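Local coordinates for uncharacterized protein (Bacteroides ovatus, PDB 3P02) that is of unknown function but pairs an N-terminal E-set-like, probably immunoglobulin-like, beta domain with a second, larger antiparallel beta-sheet region, at residues Leu85-Pro93 and Ala105-Leu113. Residues are numbered along the deposited sequence; the frame is centred on the assembly and turned at random.
Sequences LPQKYYSFP and ALLPIEFSL
S91 and E110 form an antiparallel hydrogen-bonded pair: S91 N reaches E110 O at 3.0 Å and E110 N returns to S91 O at 2.9 Å. One step along, Y90 faces F111 as a non-hydrogen-bonded pair, and S112 N gives Y89 O a nearly straight bond (174° at the hydrogen). The 3-10 segment 87-89 leads into strand 90-91, one edge of a four-stranded sheet; strand 36-45 pairs with strand 104-112 on the side away from 90-91, through L107, I109 and F111.

Y89 packs against the end of the other strand: its CB meets L113 CD2 at 3.8 Å, and S112 O sits at the edge of its ring, 3.3 Å from CD1. On the buried face, the CD2 methyl of L85 abuts the edge of the F111 ring, near its plane, 3.7 Å from CE1, while I109 CG2 lies over a face of that ring. CB of F92 lies 3.9 Å from I109 CG1, whereas its ring, with CG between the backbone N and the carbonyl carbon (chi1 65°), leads away toward F59 and L126. At the far end P93 and L107 slide past each other in opposite directions, P93 CD coming within 3.8 Å of L107 CD1 and also touching P108 O; the partly exposed P93 and P108 rings cross at about a right angle. With an alanine in place of P93, a gap would probably open beside L107 CD1 and P108 would lose this apolar neighbour.

On the solvent side, a water donates to E110 OE1 (2.6 Å) and, in one conformer of S91, also bonds its OG. The chemistry is therefore divided: L85, Y90, F92, L107, I109 and F111 meet toward the domain interior, with a hydrated serine-glutamate pair outside, consistent with an edge strand of a beta sandwich.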
loop_
_atom_site.group_PDB
_atom_site.type_symbol
_atom_site.label_atom_id
_atom_site.label_comp_id
_atom_site.label_asym_id
_atom_site.label_seq_id
_atom_site.Cartn_x
_atom_site.Cartn_y
_atom_site.Cartn_z
ATOM N N LEU A 85 -4.165 -11.164 -5.923
ATOM C CA LEU A 85 -2.858 -10.859 -6.476
ATOM C C LEU A 85 -2.496 -11.904 -7.561
ATOM O O LEU A 85 -2.460 -13.106 -7.255
ATOM C CB LEU A 85 -1.811 -10.880 -5.338
ATOM C CG LEU A 85 -0.372 -10.563 -5.775
ATOM C CD1 LEU A 85 -0.264 -9.112 -6.259
ATOM C CD2 LEU A 85 0.612 -10.791 -4.625
ATOM N N PRO A 86 -2.253 -11.499 -8.834
ATOM C CA PRO A 86 -1.883 -12.499 -9.856
ATOM C C PRO A 86 -0.602 -13.257 -9.492
ATOM O O PRO A 86 0.317 -12.726 -8.835
ATOM C CB PRO A 86 -1.704 -11.669 -11.135
ATOM C CG PRO A 86 -2.595 -10.462 -10.886
ATOM C CD PRO A 86 -2.359 -10.147 -9.422
ATOM N N GLN A 87 -0.557 -14.517 -9.951
ATOM C CA GLN A 87 0.470 -15.499 -9.644
ATOM C C GLN A 87 1.889 -15.076 -10.097
ATOM O O GLN A 87 2.880 -15.483 -9.482
ATOM C CB GLN A 87 0.020 -16.873 -10.218
ATOM C CG GLN A 87 0.980 -17.658 -11.038
ATOM C CD GLN A 87 0.762 -19.110 -10.720
ATOM O OE1 GLN A 87 1.184 -19.582 -9.667
ATOM N NE2 GLN A 87 0.015 -19.821 -11.568
ATOM N N LYS A 88 1.994 -14.219 -11.112
ATOM C CA LYS A 88 3.318 -13.770 -11.538
ATOM C C LYS A 88 4.013 -12.904 -10.474
ATOM O O LYS A 88 5.237 -12.789 -10.491
ATOM C CB LYS A 88 3.242 -13.024 -12.870
ATOM C CG LYS A 88 2.435 -11.728 -12.847
ATOM C CD LYS A 88 2.611 -11.044 -14.206
ATOM C CE LYS A 88 2.099 -9.643 -14.216
ATOM N NZ LYS A 88 2.568 -8.916 -15.429
ATOM N N TYR A 89 3.246 -12.392 -9.496
ATOM C CA TYR A 89 3.820 -11.534 -8.464
ATOM C C TYR A 89 4.293 -12.255 -7.210
ATOM O O TYR A 89 4.877 -11.593 -6.331
ATOM C CB TYR A 89 2.809 -10.479 -8.051
ATOM C CG TYR A 89 2.473 -9.540 -9.181
ATOM C CD1 TYR A 89 3.410 -8.629 -9.655
ATOM C CD2 TYR A 89 1.215 -9.559 -9.778
ATOM C CE1 TYR A 89 3.106 -7.761 -10.701
ATOM C CE2 TYR A 89 0.895 -8.687 -10.812
ATOM C CZ TYR A 89 1.850 -7.791 -11.275
ATOM O OH TYR A 89 1.571 -6.907 -12.291
ATOM N N TYR A 90 4.097 -13.585 -7.109
ATOM C CA TYR A 90 4.559 -14.229 -5.892
ATOM C C TYR A 90 4.930 -15.672 -6.132
ATOM O O TYR A 90 4.563 -16.272 -7.152
ATOM C CB TYR A 90 3.454 -14.159 -4.774
ATOM C CG TYR A 90 2.193 -14.924 -5.128
ATOM C CD1 TYR A 90 2.110 -16.309 -4.935
ATOM C CD2 TYR A 90 1.126 -14.290 -5.759
ATOM C CE1 TYR A 90 0.980 -17.029 -5.338
ATOM C CE2 TYR A 90 -0.010 -14.999 -6.152
ATOM C CZ TYR A 90 -0.074 -16.370 -5.948
ATOM O OH TYR A 90 -1.177 -17.062 -6.371
ATOM N N SER A 91 5.615 -16.248 -5.136
ATOM C CA SER A 91 5.892 -17.680 -5.105
ATOM C C SER A 91 6.001 -18.152 -3.670
ATOM O O SER A 91 6.511 -17.449 -2.799
ATOM C CB SER A 91 7.130 -18.057 -5.909
ATOM O OG SER A 91 8.331 -17.702 -5.249
ATOM N N PHE A 92 5.488 -19.347 -3.422
ATOM C CA PHE A 92 5.581 -19.931 -2.088
ATOM C C PHE A 92 5.563 -21.448 -2.220
ATOM O O PHE A 92 4.917 -21.964 -3.131
ATOM C CB PHE A 92 4.493 -19.412 -1.125
ATOM C CG PHE A 92 3.074 -19.772 -1.482
ATOM C CD1 PHE A 92 2.541 -21.011 -1.132
ATOM C CD2 PHE A 92 2.252 -18.863 -2.131
ATOM C CE1 PHE A 92 1.217 -21.332 -1.439
ATOM C CE2 PHE A 92 0.933 -19.196 -2.453
ATOM C CZ PHE A 92 0.421 -20.426 -2.108
ATOM N N PRO A 93 6.250 -22.190 -1.341
ATOM C CA PRO A 93 6.213 -23.659 -1.466
ATOM C C PRO A 93 4.819 -24.192 -1.114
ATOM O O PRO A 93 4.174 -23.695 -0.175
ATOM C CB PRO A 93 7.283 -24.133 -0.481
ATOM C CG PRO A 93 7.380 -23.037 0.523
ATOM C CD PRO A 93 7.123 -21.754 -0.228
ATOM N N ALA A 105 6.560 -23.152 12.496
ATOM C CA ALA A 105 7.125 -23.213 11.153
ATOM C C ALA A 105 6.921 -21.875 10.475
ATOM O O ALA A 105 6.240 -21.004 11.020
ATOM C CB ALA A 105 6.473 -24.328 10.342
ATOM N N LEU A 106 7.562 -21.687 9.319
ATOM C CA LEU A 106 7.429 -20.454 8.552
ATOM C C LEU A 106 7.139 -20.755 7.106
ATOM O O LEU A 106 7.758 -21.646 6.527
ATOM C CB LEU A 106 8.726 -19.644 8.644
ATOM C CG LEU A 106 8.962 -18.919 9.975
ATOM C CD1 LEU A 106 10.336 -18.351 9.988
ATOM C CD2 LEU A 106 7.931 -17.791 10.201
ATOM N N LEU A 107 6.200 -20.019 6.535
ATOM C CA LEU A 107 5.908 -20.117 5.127
ATOM C C LEU A 107 6.555 -18.917 4.460
ATOM O O LEU A 107 6.076 -17.801 4.658
ATOM C CB LEU A 107 4.405 -20.181 4.822
ATOM C CG LEU A 107 4.042 -20.216 3.310
ATOM C CD1 LEU A 107 4.605 -21.457 2.627
ATOM C CD2 LEU A 107 2.546 -20.157 3.121
ATOM N N PRO A 108 7.661 -19.106 3.730
ATOM C CA PRO A 108 8.275 -17.939 3.067
ATOM C C PRO A 108 7.570 -17.646 1.748
ATOM O O PRO A 108 7.473 -18.517 0.870
ATOM C CB PRO A 108 9.740 -18.335 2.883
ATOM C CG PRO A 108 9.767 -19.890 3.003
ATOM C CD PRO A 108 8.399 -20.363 3.453
ATOM N N ILE A 109 7.051 -16.411 1.625
ATOM C CA ILE A 109 6.387 -15.970 0.404
ATOM C C ILE A 109 7.268 -14.933 -0.266
ATOM O O ILE A 109 7.455 -13.848 0.293
ATOM C CB ILE A 109 4.961 -15.421 0.648
ATOM C CG1 ILE A 109 4.095 -16.467 1.403
ATOM C CG2 ILE A 109 4.310 -15.022 -0.695
ATOM C CD1 ILE A 109 3.368 -15.966 2.525
ATOM N N GLU A 110 7.778 -15.255 -1.469
ATOM C CA GLU A 110 8.616 -14.318 -2.208
ATOM C C GLU A 110 7.745 -13.444 -3.077
ATOM O O GLU A 110 7.100 -13.942 -3.997
ATOM C CB GLU A 110 9.651 -15.058 -3.055
ATOM C CG GLU A 110 10.700 -15.768 -2.199
ATOM C CD GLU A 110 11.822 -16.481 -2.936
ATOM O OE1 GLU A 110 11.782 -16.534 -4.187
ATOM O OE2 GLU A 110 12.748 -16.984 -2.257
ATOM N N PHE A 111 7.655 -12.167 -2.744
ATOM C CA PHE A 111 6.917 -11.216 -3.569
ATOM C C PHE A 111 7.861 -10.590 -4.592
ATOM O O PHE A 111 8.993 -10.217 -4.231
ATOM C CB PHE A 111 6.316 -10.114 -2.694
ATOM C CG PHE A 111 5.159 -10.622 -1.859
ATOM C CD1 PHE A 111 3.897 -10.788 -2.424
ATOM C CD2 PHE A 111 5.346 -10.992 -0.532
ATOM C CE1 PHE A 111 2.817 -11.219 -1.654
ATOM C CE2 PHE A 111 4.267 -11.450 0.235
ATOM C CZ PHE A 111 3.016 -11.576 -0.340
ATOM N N SER A 112 7.390 -10.452 -5.843
ATOM C CA SER A 112 8.131 -9.817 -6.944
ATOM C C SER A 112 7.146 -8.888 -7.603
ATOM O O SER A 112 6.344 -9.322 -8.428
ATOM C CB SER A 112 8.670 -10.874 -7.905
ATOM O OG SER A 112 9.613 -11.707 -7.251
ATOM N N LEU A 113 7.098 -7.621 -7.133
ATOM C CA LEU A 113 6.029 -6.708 -7.539
ATOM C C LEU A 113 6.338 -5.649 -8.578
ATOM O O LEU A 113 5.519 -4.737 -8.740
ATOM C CB LEU A 113 5.500 -6.015 -6.266
ATOM C CG LEU A 113 5.205 -6.958 -5.053
ATOM C CD1 LEU A 113 4.641 -6.172 -3.901
ATOM C CD2 LEU A 113 4.199 -8.080 -5.433
HETATM O O HOH W 1 10.588 -15.680 -6.303
#